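Local coordinates for protein Cbm77-rfpl (Ruminococcus flavefaciens, PDB 5FU5) that probably binds plant cell-wall polysaccharide as a carbohydrate-binding module of the cellulosome, at residues Leu46-Glu49 with Thr50-Ile54. Numbering follows the deposited sequence.
Sequences LKME and TATSI
Thr52 and Glu49 close a type I beta turn that reverses the chain between strands 40-47 and 53-58, and they show how one threonine can serve a turn and an apolar core at once. The turn's own bond runs from Thr52 N to Glu49 O, 3.0 Å. A second bond returns from Glu49 N to Thr52 OG1 at 3.0 Å, moderately bent (149° at the hydrogen). With OG1 beside its own backbone N (chi1 -54°), Thr52 presents the hydroxyl to the turn, while CG2, anti to that N, faces inward. There CG2 meets Leu46 CD2 tip to tip at 3.7 Å, and the same CD2 also reaches the tip of Ile54, 3.7 Å from its CD1. Leu108 of strand 107-116 lies against both Met48 and Ile54. On the polar side, one water accepts a bond from Thr52 OG1 at 2.7 Å and donates to Lys47 O and Glu49 OE1. Glu49 OE1 is held further by Asn27 ND2 of strand 23-29, which lies between the two joined strands, while Glu49 OE2 makes a long salt bridge to Lys47 NZ, 3.9 Å. A valine here would probably leave Glu49 N without its acceptor and the water without the hydroxyl that donates to it. The hydroxyl accepts from the backbone and donates to a water, which carries the link on to Lys47 O and the Glu49 carboxylate, whose charge is probably eased by Lys47 and Asn27.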
loop_
_atom_site.group_PDB
_atom_site.type_symbol
_atom_site.label_atom_id
_atom_site.label_comp_id
_atom_site.label_asym_id
_atom_site.label_seq_id
_atom_site.Cartn_x
_atom_site.Cartn_y
_atom_site.Cartn_z
ATOM N N LEU A 46 1.454 -7.192 -5.555
ATOM C CA LEU A 46 1.603 -6.277 -6.671
ATOM C C LEU A 46 3.126 -6.007 -6.794
ATOM O O LEU A 46 3.760 -5.572 -5.830
ATOM C CB LEU A 46 0.839 -5.005 -6.405
ATOM C CG LEU A 46 0.740 -4.019 -7.574
ATOM C CD1 LEU A 46 -0.321 -4.526 -8.543
ATOM C CD2 LEU A 46 0.415 -2.623 -7.058
ATOM N N LYS A 47 3.665 -6.341 -7.952
ATOM C CA LYS A 47 5.078 -6.053 -8.238
ATOM C C LYS A 47 5.222 -4.539 -8.368
ATOM O O LYS A 47 4.400 -3.892 -9.013
ATOM C CB LYS A 47 5.522 -6.761 -9.509
ATOM C CG LYS A 47 5.433 -8.296 -9.447
ATOM C CD LYS A 47 5.943 -8.988 -10.711
ATOM C CE LYS A 47 5.051 -8.779 -11.895
ATOM N NZ LYS A 47 5.442 -9.574 -13.103
ATOM N N MET A 48 6.256 -3.966 -7.733
ATOM C CA MET A 48 6.490 -2.524 -7.898
ATOM C C MET A 48 7.357 -2.318 -9.121
ATOM O O MET A 48 8.562 -2.454 -9.049
ATOM C CB MET A 48 7.065 -1.892 -6.649
ATOM C CG MET A 48 6.223 -2.121 -5.417
ATOM S SD MET A 48 4.739 -1.101 -5.249
ATOM C CE MET A 48 3.911 -1.147 -6.805
ATOM N N GLU A 49 6.708 -2.041 -10.257
ATOM C CA GLU A 49 7.401 -1.892 -11.533
ATOM C C GLU A 49 7.310 -0.464 -12.042
ATOM O O GLU A 49 6.566 0.377 -11.514
ATOM C CB GLU A 49 6.818 -2.858 -12.568
ATOM C CG GLU A 49 6.838 -4.341 -12.150
ATOM C CD GLU A 49 6.034 -5.232 -13.080
ATOM O OE1 GLU A 49 4.813 -5.204 -12.980
ATOM O OE2 GLU A 49 6.598 -5.951 -13.903
ATOM N N THR A 50 8.058 -0.202 -13.118
ATOM C CA THR A 50 8.120 1.164 -13.639
ATOM C C THR A 50 6.763 1.797 -13.901
ATOM O O THR A 50 6.546 2.953 -13.583
ATOM C CB THR A 50 8.981 1.207 -14.917
ATOM O OG1 THR A 50 10.186 0.467 -14.679
ATOM C CG2 THR A 50 9.333 2.613 -15.285
ATOM N N ALA A 51 5.837 1.006 -14.447
ATOM C CA ALA A 51 4.542 1.527 -14.872
ATOM C C ALA A 51 3.457 1.376 -13.810
ATOM O O ALA A 51 2.285 1.709 -14.042
ATOM C CB ALA A 51 4.135 0.830 -16.152
ATOM N N THR A 52 3.837 0.932 -12.621
ATOM C CA THR A 52 2.836 0.629 -11.575
ATOM C C THR A 52 2.364 1.883 -10.879
ATOM O O THR A 52 3.167 2.795 -10.537
ATOM C CB THR A 52 3.452 -0.318 -10.535
ATOM O OG1 THR A 52 3.977 -1.450 -11.206
ATOM C CG2 THR A 52 2.476 -0.733 -9.486
ATOM N N SER A 53 1.054 1.952 -10.609
ATOM C CA SER A 53 0.509 3.057 -9.820
ATOM C C SER A 53 -0.721 2.655 -9.065
ATOM O O SER A 53 -1.494 1.764 -9.503
ATOM C CB SER A 53 0.200 4.285 -10.657
ATOM O OG SER A 53 -0.879 4.036 -11.533
ATOM N N ILE A 54 -0.853 3.229 -7.896
ATOM C CA ILE A 54 -2.076 3.077 -7.082
ATOM C C ILE A 54 -2.523 4.489 -6.727
ATOM O O ILE A 54 -1.746 5.256 -6.093
ATOM C CB ILE A 54 -1.817 2.285 -5.805
ATOM C CG1 ILE A 54 -1.252 0.905 -6.119
ATOM C CG2 ILE A 54 -3.087 2.192 -4.993
ATOM C CD1 ILE A 54 -0.422 0.367 -5.000
HETATM O O HOH W 1 3.027 -4.008 -11.273
#